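Local coordinates for MHC class I antigen (PDB 7CPO), which probably presents bound peptides to T cells at the cell surface, paired with beta2-microglobulin, as a class I histocompatibility molecule of the green anole lizard, at residues D123-M135 against W148-L162. Residues are numbered along the deposited sequence; the frame is centred on the assembly and turned at random.
Sequences DYISLDKDTLTWM and WDADFRDNEYKKTYL
The indole of W134 carries W148 on one face and, on the opposite face, L127 CD1 near the rim; D149 OD1 and N155 OD1 lie in plane at its edge. W148 makes two distinct contacts with that first face. Its CB sits 3.6 Å from the centroid of the W134 five-membered ring, 22° off the normal, a CH-pi contact. Its own ring then turns an edge to the W134 six-membered ring, with centroids 4.6 Å apart and planes at 61°, an edge-to-face pair.

Two hydrogen bonds fix W134 further. W134 NE1 donates to N155 OD1 at 2.8 Å, nearly in the indole plane but above that of the accepting carbonyl. The backbone N of W134 donates to D149 OD1 at 2.9 Å, while D149 OD2 pairs with K145. With CG beside its backbone N (chi1 -64°), W134 lets D149 OD1 touch CD1 as well. N155 is positioned in turn by its ND2, which donates to W148 O at 2.7 Å; a water joins the same ND2 to L132 O. K158 lays CD beside W134 CZ2 at 3.8 Å and sends NZ on to D154 and the bound peptide.

Farther along, L132 CD2 rests on N155 O, and K129 CD meets L162 CB. Thus the hairpin of strands 122-128 and 133-136, bordering the antigen-binding platform, packs against the end of helix 141-149 and the first turns of helix 152-176; W148 NE1 also bonds the peptide backbone.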
ATOM      1  N   ASP A 123       3.408  16.448   7.127  1.00 30.09           N
ATOM      2  CA  ASP A 123       4.413  16.952   6.198  1.00 25.87           C
ATOM      3  C   ASP A 123       5.512  17.689   6.932  1.00 23.70           C
ATOM      4  O   ASP A 123       5.252  18.460   7.860  1.00 27.16           O
ATOM      5  CB  ASP A 123       3.803  17.902   5.169  1.00 27.86           C
ATOM      6  CG  ASP A 123       2.789  17.241   4.286  1.00 31.60           C
ATOM      7  OD1 ASP A 123       2.796  16.001   4.194  1.00 37.36           O
ATOM      8  OD2 ASP A 123       2.023  17.973   3.633  1.00 36.98           O
ATOM      9  N   TYR A 124       6.750  17.464   6.500  1.00 20.09           N
ATOM     10  CA  TYR A 124       7.864  18.211   7.044  1.00 16.60           C
ATOM     11  C   TYR A 124       8.494  19.130   6.003  1.00 24.81           C
ATOM     12  O   TYR A 124       8.485  20.355   6.177  1.00 21.36           O
ATOM     13  CB  TYR A 124       8.897  17.265   7.647  1.00 17.65           C
ATOM     14  CG  TYR A 124      10.086  18.010   8.195  1.00 24.82           C
ATOM     15  CD1 TYR A 124      10.001  18.703   9.393  1.00 20.79           C
ATOM     16  CD2 TYR A 124      11.286  18.048   7.499  1.00 20.21           C
ATOM     17  CE1 TYR A 124      11.083  19.410   9.891  1.00 31.50           C
ATOM     18  CE2 TYR A 124      12.384  18.743   7.998  1.00 27.30           C
ATOM     19  CZ  TYR A 124      12.275  19.426   9.188  1.00 27.30           C
ATOM     20  OH  TYR A 124      13.350  20.127   9.677  1.00 24.83           O
ATOM     21  N   ILE A 125       9.048  18.573   4.924  1.00 24.31           N
ATOM     22  CA  ILE A 125       9.656  19.352   3.847  1.00 18.60           C
ATOM     23  C   ILE A 125       9.532  18.547   2.558  1.00 23.31           C
ATOM     24  O   ILE A 125       9.532  17.310   2.574  1.00 25.25           O
ATOM     25  CB  ILE A 125      11.132  19.725   4.166  1.00 21.24           C
ATOM     26  CG1 ILE A 125      11.538  21.009   3.440  1.00 19.73           C
ATOM     27  CG2 ILE A 125      12.113  18.568   3.863  1.00 15.65           C
ATOM     28  CD1 ILE A 125      12.840  21.611   3.938  1.00 16.43           C
ATOM     29  N   SER A 126       9.386  19.250   1.436  1.00 21.85           N
ATOM     30  CA  SER A 126       9.343  18.588   0.136  1.00 20.33           C
ATOM     31  C   SER A 126      10.048  19.455  -0.894  1.00 22.33           C
ATOM     32  O   SER A 126      10.115  20.676  -0.762  1.00 26.35           O
ATOM     33  CB  SER A 126       7.907  18.280  -0.323  1.00 23.23           C
ATOM     34  OG  SER A 126       7.112  19.445  -0.411  1.00 26.46           O
ATOM     35  N   LEU A 127      10.590  18.814  -1.915  1.00 23.65           N
ATOM     36  CA  LEU A 127      11.301  19.531  -2.956  1.00 24.25           C
ATOM     37  C   LEU A 127      10.303  19.964  -4.012  1.00 19.37           C
ATOM     38  O   LEU A 127       9.481  19.160  -4.455  1.00 24.09           O
ATOM     39  CB  LEU A 127      12.395  18.661  -3.583  1.00 21.49           C
ATOM     40  CG  LEU A 127      13.002  19.187  -4.886  1.00 23.89           C
ATOM     41  CD1 LEU A 127      13.783  20.487  -4.640  1.00 19.50           C
ATOM     42  CD2 LEU A 127      13.908  18.133  -5.512  1.00 15.77           C
ATOM     43  N   ASP A 128      10.352  21.237  -4.383  1.00 29.27           N
ATOM     44  CA  ASP A 128       9.648  21.722  -5.569  1.00 29.29           C
ATOM     45  C   ASP A 128      10.659  21.676  -6.708  1.00 33.05           C
ATOM     46  O   ASP A 128      11.580  22.501  -6.792  1.00 32.60           O
ATOM     47  CB  ASP A 128       9.073  23.119  -5.362  1.00 28.87           C
ATOM     48  CG  ASP A 128       8.241  23.598  -6.560  1.00 43.47           C
ATOM     49  OD1 ASP A 128       8.202  22.887  -7.593  1.00 37.52           O
ATOM     50  OD2 ASP A 128       7.624  24.691  -6.470  1.00 51.20           O
ATOM     51  N   LYS A 129      10.479  20.678  -7.571  1.00 31.79           N
ATOM     52  CA  LYS A 129      11.347  20.447  -8.716  1.00 35.12           C
ATOM     53  C   LYS A 129      11.355  21.637  -9.681  1.00 28.80           C
ATOM     54  O   LYS A 129      12.372  21.906 -10.330  1.00 21.02           O
ATOM     55  CB  LYS A 129      10.851  19.174  -9.404  1.00 26.81           C
ATOM     56  CG  LYS A 129      11.790  18.477 -10.312  1.00 29.68           C
ATOM     57  CD  LYS A 129      11.200  17.129 -10.681  1.00 26.65           C
ATOM     58  CE  LYS A 129       9.769  17.243 -11.171  1.00 21.98           C
ATOM     59  NZ  LYS A 129       9.680  17.866 -12.529  1.00 33.29           N
ATOM     60  N   ASP A 130      10.235  22.354  -9.783  1.00 22.16           N
ATOM     61  CA  ASP A 130      10.044  23.372 -10.810  1.00 29.63           C
ATOM     62  C   ASP A 130      10.638  24.727 -10.438  1.00 32.37           C
ATOM     63  O   ASP A 130      10.954  25.517 -11.338  1.00 30.60           O
ATOM     64  CB  ASP A 130       8.544  23.527 -11.115  1.00 24.16           C
ATOM     65  CG  ASP A 130       7.904  22.226 -11.606  1.00 38.09           C
ATOM     66  OD1 ASP A 130       8.629  21.322 -12.104  1.00 35.03           O
ATOM     67  OD2 ASP A 130       6.667  22.107 -11.487  1.00 52.09           O
ATOM     68  N   THR A 131      10.788  25.021  -9.144  1.00 29.03           N
ATOM     69  CA  THR A 131      11.469  26.227  -8.693  1.00 24.73           C
ATOM     70  C   THR A 131      12.828  25.935  -8.093  1.00 27.04           C
ATOM     71  O   THR A 131      13.559  26.878  -7.775  1.00 30.42           O
ATOM     72  CB  THR A 131      10.626  26.956  -7.645  1.00 28.93           C
ATOM     73  OG1 THR A 131      10.402  26.074  -6.540  1.00 32.77           O
ATOM     74  CG2 THR A 131       9.270  27.366  -8.236  1.00 21.33           C
ATOM     75  N   LEU A 132      13.172  24.654  -7.928  1.00 26.89           N
ATOM     76  CA  LEU A 132      14.370  24.202  -7.223  1.00 18.49           C
ATOM     77  C   LEU A 132      14.495  24.849  -5.845  1.00 20.97           C
ATOM     78  O   LEU A 132      15.564  25.317  -5.446  1.00 18.49           O
ATOM     79  CB  LEU A 132      15.621  24.449  -8.054  1.00 19.16           C
ATOM     80  CG  LEU A 132      15.911  23.379  -9.105  1.00 31.83           C
ATOM     81  CD1 LEU A 132      17.225  23.663  -9.782  1.00 25.29           C
ATOM     82  CD2 LEU A 132      15.902  21.980  -8.504  1.00 26.87           C
ATOM     83  N   THR A 133      13.385  24.870  -5.106  1.00 21.09           N
ATOM     84  CA  THR A 133      13.364  25.321  -3.719  1.00 18.47           C
ATOM     85  C   THR A 133      12.606  24.298  -2.887  1.00 22.88           C
ATOM     86  O   THR A 133      11.931  23.410  -3.419  1.00 22.41           O
ATOM     87  CB  THR A 133      12.703  26.701  -3.565  1.00 22.76           C
ATOM     88  OG1 THR A 133      11.348  26.635  -4.013  1.00 20.32           O
ATOM     89  CG2 THR A 133      13.450  27.763  -4.373  1.00 19.00           C
ATOM     90  N   TRP A 134      12.684  24.439  -1.566  1.00 21.41           N
ATOM     91  CA  TRP A 134      12.045  23.499  -0.654  1.00 20.51           C
ATOM     92  C   TRP A 134      10.860  24.151   0.052  1.00 26.53           C
ATOM     93  O   TRP A 134      10.927  25.319   0.445  1.00 26.31           O
ATOM     94  CB  TRP A 134      13.059  22.970   0.373  1.00 21.40           C
ATOM     95  CG  TRP A 134      14.187  22.140  -0.258  1.00 20.31           C
ATOM     96  CD1 TRP A 134      15.332  22.614  -0.830  1.00 20.84           C
ATOM     97  CD2 TRP A 134      14.243  20.708  -0.379  1.00 22.92           C
ATOM     98  NE1 TRP A 134      16.105  21.572  -1.296  1.00 22.88           N
ATOM     99  CE2 TRP A 134      15.462  20.389  -1.026  1.00 30.10           C
ATOM    100  CE3 TRP A 134      13.381  19.661   0.003  1.00 23.38           C
ATOM    101  CZ2 TRP A 134      15.844  19.065  -1.306  1.00 14.97           C
ATOM    102  CZ3 TRP A 134      13.762  18.351  -0.271  1.00 18.31           C
ATOM    103  CH2 TRP A 134      14.984  18.068  -0.923  1.00 17.34           C
ATOM    104  N   MET A 135       9.772  23.391   0.206  1.00 18.43           N
ATOM    105  CA  MET A 135       8.598  23.817   0.960  1.00 27.90           C
ATOM    106  C   MET A 135       8.650  23.235   2.371  1.00 24.28           C
ATOM    107  O   MET A 135       8.421  22.038   2.565  1.00 27.10           O
ATOM    108  CB  MET A 135       7.306  23.377   0.276  1.00 26.77           C
ATOM    109  CG  MET A 135       7.246  23.664  -1.186  1.00 39.47           C
ATOM    110  SD  MET A 135       5.841  22.815  -1.910  1.00 73.30           S
ATOM    111  CE  MET A 135       4.617  22.985  -0.588  1.00 39.04           C
ATOM    112  N   TRP A 148      19.186  23.521   2.671  1.00 24.16           N
ATOM    113  CA  TRP A 148      18.877  22.826   1.431  1.00 28.17           C
ATOM    114  C   TRP A 148      18.583  23.791   0.287  1.00 25.81           C
ATOM    115  O   TRP A 148      19.007  23.539  -0.845  1.00 27.14           O
ATOM    116  CB  TRP A 148      17.727  21.855   1.657  1.00 21.32           C
ATOM    117  CG  TRP A 148      18.109  20.715   2.523  1.00 21.28           C
ATOM    118  CD1 TRP A 148      19.286  20.558   3.212  1.00 26.88           C
ATOM    119  CD2 TRP A 148      17.330  19.544   2.784  1.00 25.00           C
ATOM    120  NE1 TRP A 148      19.276  19.365   3.899  1.00 24.17           N
ATOM    121  CE2 TRP A 148      18.088  18.723   3.652  1.00 27.23           C
ATOM    122  CE3 TRP A 148      16.063  19.108   2.374  1.00 20.57           C
ATOM    123  CZ2 TRP A 148      17.621  17.490   4.108  1.00 21.13           C
ATOM    124  CZ3 TRP A 148      15.599  17.875   2.831  1.00 24.27           C
ATOM    125  CH2 TRP A 148      16.374  17.086   3.691  1.00 22.55           C
ATOM    126  N   ASP A 149      17.885  24.903   0.552  1.00 24.44           N
ATOM    127  CA  ASP A 149      17.703  25.907  -0.496  1.00 22.90           C
ATOM    128  C   ASP A 149      19.037  26.364  -1.053  1.00 23.00           C
ATOM    129  O   ASP A 149      19.164  26.597  -2.259  1.00 28.10           O
ATOM    130  CB  ASP A 149      16.944  27.125   0.028  1.00 17.83           C
ATOM    131  CG  ASP A 149      15.428  26.993  -0.107  1.00 26.55           C
ATOM    132  OD1 ASP A 149      14.951  25.956  -0.644  1.00 25.70           O
ATOM    133  OD2 ASP A 149      14.710  27.921   0.364  1.00 25.22           O
ATOM    134  N   ALA A 150      20.052  26.465  -0.205  1.00 29.24           N
ATOM    135  CA  ALA A 150      21.347  26.974  -0.637  1.00 30.33           C
ATOM    136  C   ALA A 150      22.243  25.933  -1.297  1.00 35.45           C
ATOM    137  O   ALA A 150      23.305  26.309  -1.805  1.00 41.38           O
ATOM    138  CB  ALA A 150      22.081  27.586   0.555  1.00 24.23           C
ATOM    139  N   ASP A 151      21.864  24.653  -1.303  1.00 28.69           N
ATOM    140  CA  ASP A 151      22.709  23.600  -1.882  1.00 24.87           C
ATOM    141  C   ASP A 151      22.313  23.363  -3.342  1.00 27.82           C
ATOM    142  O   ASP A 151      21.757  22.324  -3.707  1.00 26.98           O
ATOM    143  CB  ASP A 151      22.603  22.322  -1.058  1.00 27.98           C
ATOM    144  CG  ASP A 151      23.727  21.354  -1.337  1.00 51.20           C
ATOM    145  OD1 ASP A 151      24.431  21.535  -2.373  1.00 39.87           O
ATOM    146  OD2 ASP A 151      23.912  20.413  -0.527  1.00 46.81           O
ATOM    147  N   PHE A 152      22.649  24.357  -4.177  1.00 23.40           N
ATOM    148  CA  PHE A 152      22.188  24.392  -5.562  1.00 26.48           C
ATOM    149  C   PHE A 152      22.551  23.115  -6.302  1.00 25.43           C
ATOM    150  O   PHE A 152      21.718  22.555  -7.033  1.00 27.03           O
ATOM    151  CB  PHE A 152      22.776  25.616  -6.285  1.00 19.86           C
ATOM    152  CG  PHE A 152      22.410  26.922  -5.641  1.00 40.22           C
ATOM    153  CD1 PHE A 152      21.159  27.082  -5.036  1.00 41.39           C
ATOM    154  CD2 PHE A 152      23.311  27.984  -5.603  1.00 37.19           C
ATOM    155  CE1 PHE A 152      20.810  28.280  -4.413  1.00 37.77           C
ATOM    156  CE2 PHE A 152      22.962  29.183  -4.988  1.00 31.67           C
ATOM    157  CZ  PHE A 152      21.716  29.327  -4.385  1.00 34.79           C
ATOM    158  N   ARG A 153      23.787  22.637  -6.117  1.00 23.49           N
ATOM    159  CA  ARG A 153      24.250  21.455  -6.838  1.00 27.69           C
ATOM    160  C   ARG A 153      23.458  20.213  -6.429  1.00 25.13           C
ATOM    161  O   ARG A 153      22.981  19.461  -7.287  1.00 24.22           O
ATOM    162  CB  ARG A 153      25.754  21.263  -6.613  1.00 23.63           C
ATOM    163  CG  ARG A 153      26.442  20.398  -7.662  1.00 34.76           C
ATOM    164  CD  ARG A 153      27.940  20.725  -7.783  1.00 32.02           C
ATOM    165  NE  ARG A 153      28.322  20.970  -9.171  1.00 40.66           N
ATOM    166  CZ  ARG A 153      28.958  22.056  -9.603  1.00 41.21           C
ATOM    167  NH1 ARG A 153      29.311  23.013  -8.750  1.00 44.39           N
ATOM    168  NH2 ARG A 153      29.242  22.185 -10.895  1.00 43.73           N
ATOM    169  N   ASP A 154      23.292  19.991  -5.120  1.00 32.75           N
ATOM    170  CA  ASP A 154      22.557  18.813  -4.670  1.00 32.35           C
ATOM    171  C   ASP A 154      21.106  18.886  -5.110  1.00 26.65           C
ATOM    172  O   ASP A 154      20.520  17.870  -5.500  1.00 31.30           O
ATOM    173  CB  ASP A 154      22.655  18.653  -3.149  1.00 25.26           C
ATOM    174  CG  ASP A 154      23.005  17.225  -2.730  1.00 38.37           C
ATOM    175  OD1 ASP A 154      23.568  17.046  -1.635  1.00 43.85           O
ATOM    176  OD2 ASP A 154      22.721  16.272  -3.489  1.00 43.33           O
ATOM    177  N   ASN A 155      20.512  20.079  -5.074  1.00 31.53           N
ATOM    178  CA  ASN A 155      19.139  20.209  -5.546  1.00 27.76           C
ATOM    179  C   ASN A 155      19.022  19.835  -7.015  1.00 22.93           C
ATOM    180  O   ASN A 155      17.993  19.293  -7.429  1.00 18.32           O
ATOM    181  CB  ASN A 155      18.641  21.631  -5.318  1.00 24.60           C
ATOM    182  CG  ASN A 155      18.421  21.938  -3.858  1.00 29.73           C
ATOM    183  OD1 ASN A 155      18.182  21.033  -3.039  1.00 21.81           O
ATOM    184  ND2 ASN A 155      18.504  23.229  -3.513  1.00 22.20           N
ATOM    185  N   GLU A 156      20.068  20.086  -7.811  1.00 19.94           N
ATOM    186  CA  GLU A 156      20.009  19.694  -9.214  1.00 18.57           C
ATOM    187  C   GLU A 156      20.167  18.186  -9.383  1.00 23.92           C
ATOM    188  O   GLU A 156      19.526  17.597 -10.261  1.00 29.93           O
ATOM    189  CB  GLU A 156      21.044  20.444 -10.044  1.00 20.84           C
ATOM    190  CG  GLU A 156      20.723  21.932 -10.183  1.00 35.93           C
ATOM    191  CD  GLU A 156      19.839  22.276 -11.399  1.00 51.19           C
ATOM    192  OE1 GLU A 156      19.155  21.376 -11.948  1.00 51.96           O
ATOM    193  OE2 GLU A 156      19.807  23.470 -11.787  1.00 48.65           O
ATOM    194  N   TYR A 157      20.980  17.526  -8.542  1.00 20.27           N
ATOM    195  CA  TYR A 157      21.035  16.062  -8.599  1.00 24.24           C
ATOM    196  C   TYR A 157      19.651  15.463  -8.434  1.00 24.69           C
ATOM    197  O   TYR A 157      19.323  14.456  -9.072  1.00 17.30           O
ATOM    198  CB  TYR A 157      21.942  15.475  -7.515  1.00 21.37           C
ATOM    199  CG  TYR A 157      23.385  15.870  -7.569  1.00 29.44           C
ATOM    200  CD1 TYR A 157      23.997  16.210  -8.773  1.00 26.19           C
ATOM    201  CD2 TYR A 157      24.150  15.894  -6.406  1.00 25.72           C
ATOM    202  CE1 TYR A 157      25.336  16.564  -8.816  1.00 23.92           C
ATOM    203  CE2 TYR A 157      25.473  16.252  -6.437  1.00 28.36           C
ATOM    204  CZ  TYR A 157      26.069  16.581  -7.646  1.00 30.35           C
ATOM    205  OH  TYR A 157      27.405  16.928  -7.675  1.00 39.65           O
ATOM    206  N   LYS A 158      18.833  16.063  -7.559  1.00 16.92           N
ATOM    207  CA  LYS A 158      17.508  15.519  -7.297  1.00 19.78           C
ATOM    208  C   LYS A 158      16.570  15.746  -8.475  1.00 18.46           C
ATOM    209  O   LYS A 158      15.837  14.831  -8.868  1.00 22.18           O
ATOM    210  CB  LYS A 158      16.953  16.126  -6.012  1.00 23.97           C
ATOM    211  CG  LYS A 158      17.670  15.626  -4.806  1.00 14.82           C
ATOM    212  CD  LYS A 158      17.236  16.311  -3.551  1.00 19.66           C
ATOM    213  CE  LYS A 158      18.018  15.744  -2.352  1.00 15.62           C
ATOM    214  NZ  LYS A 158      19.470  15.791  -2.584  1.00 16.97           N
ATOM    215  N   LYS A 159      16.599  16.944  -9.064  1.00 17.39           N
ATOM    216  CA  LYS A 159      15.842  17.195 -10.289  1.00 23.09           C
ATOM    217  C   LYS A 159      16.259  16.230 -11.395  1.00 21.50           C
ATOM    218  O   LYS A 159      15.411  15.610 -12.049  1.00 20.89           O
ATOM    219  CB  LYS A 159      16.046  18.642 -10.734  1.00 25.28           C
ATOM    220  CG  LYS A 159      15.256  19.068 -11.968  1.00 22.95           C
ATOM    221  CD  LYS A 159      15.598  20.525 -12.349  1.00 26.79           C
ATOM    222  CE  LYS A 159      14.657  21.109 -13.403  1.00 25.77           C
ATOM    223  NZ  LYS A 159      14.594  20.292 -14.651  1.00 40.24           N
ATOM    224  N   THR A 160      17.569  16.086 -11.613  1.00 18.64           N
ATOM    225  CA  THR A 160      18.059  15.116 -12.584  1.00 16.34           C
ATOM    226  C   THR A 160      17.552  13.713 -12.256  1.00 22.00           C
ATOM    227  O   THR A 160      17.046  12.998 -13.135  1.00 20.66           O
ATOM    228  CB  THR A 160      19.585  15.149 -12.613  1.00 23.72           C
ATOM    229  OG1 THR A 160      20.013  16.423 -13.115  1.00 23.38           O
ATOM    230  CG2 THR A 160      20.168  13.998 -13.481  1.00 12.78           C
ATOM    231  N   TYR A 161      17.658  13.311 -10.986  1.00 14.99           N
ATOM    232  CA  TYR A 161      17.202  11.982 -10.604  1.00 17.99           C
ATOM    233  C   TYR A 161      15.712  11.817 -10.883  1.00 19.52           C
ATOM    234  O   TYR A 161      15.286  10.812 -11.455  1.00 17.69           O
ATOM    235  CB  TYR A 161      17.502  11.705  -9.131  1.00 14.72           C
ATOM    236  CG  TYR A 161      16.910  10.399  -8.674  1.00 16.01           C
ATOM    237  CD1 TYR A 161      17.632   9.211  -8.785  1.00 16.36           C
ATOM    238  CD2 TYR A 161      15.607  10.337  -8.173  1.00 18.52           C
ATOM    239  CE1 TYR A 161      17.078   8.007  -8.398  1.00 14.19           C
ATOM    240  CE2 TYR A 161      15.038   9.127  -7.790  1.00 17.48           C
ATOM    241  CZ  TYR A 161      15.783   7.975  -7.898  1.00 19.89           C
ATOM    242  OH  TYR A 161      15.229   6.785  -7.504  1.00 24.29           O
ATOM    243  N   LEU A 162      14.904  12.798 -10.487  1.00 17.05           N
ATOM    244  CA  LEU A 162      13.465  12.655 -10.646  1.00 13.58           C
ATOM    245  C   LEU A 162      13.057  12.714 -12.108  1.00 17.16           C
ATOM    246  O   LEU A 162      12.158  11.981 -12.536  1.00 22.84           O
ATOM    247  CB  LEU A 162      12.742  13.733  -9.847  1.00 17.37           C
ATOM    248  CG  LEU A 162      12.894  13.635  -8.331  1.00 19.58           C
ATOM    249  CD1 LEU A 162      12.277  14.855  -7.640  1.00 17.52           C
ATOM    250  CD2 LEU A 162      12.263  12.348  -7.837  1.00 16.25           C
TER
HETATM  251  O   HOH W   1      18.402  25.355  -5.921  1.00 23.46           O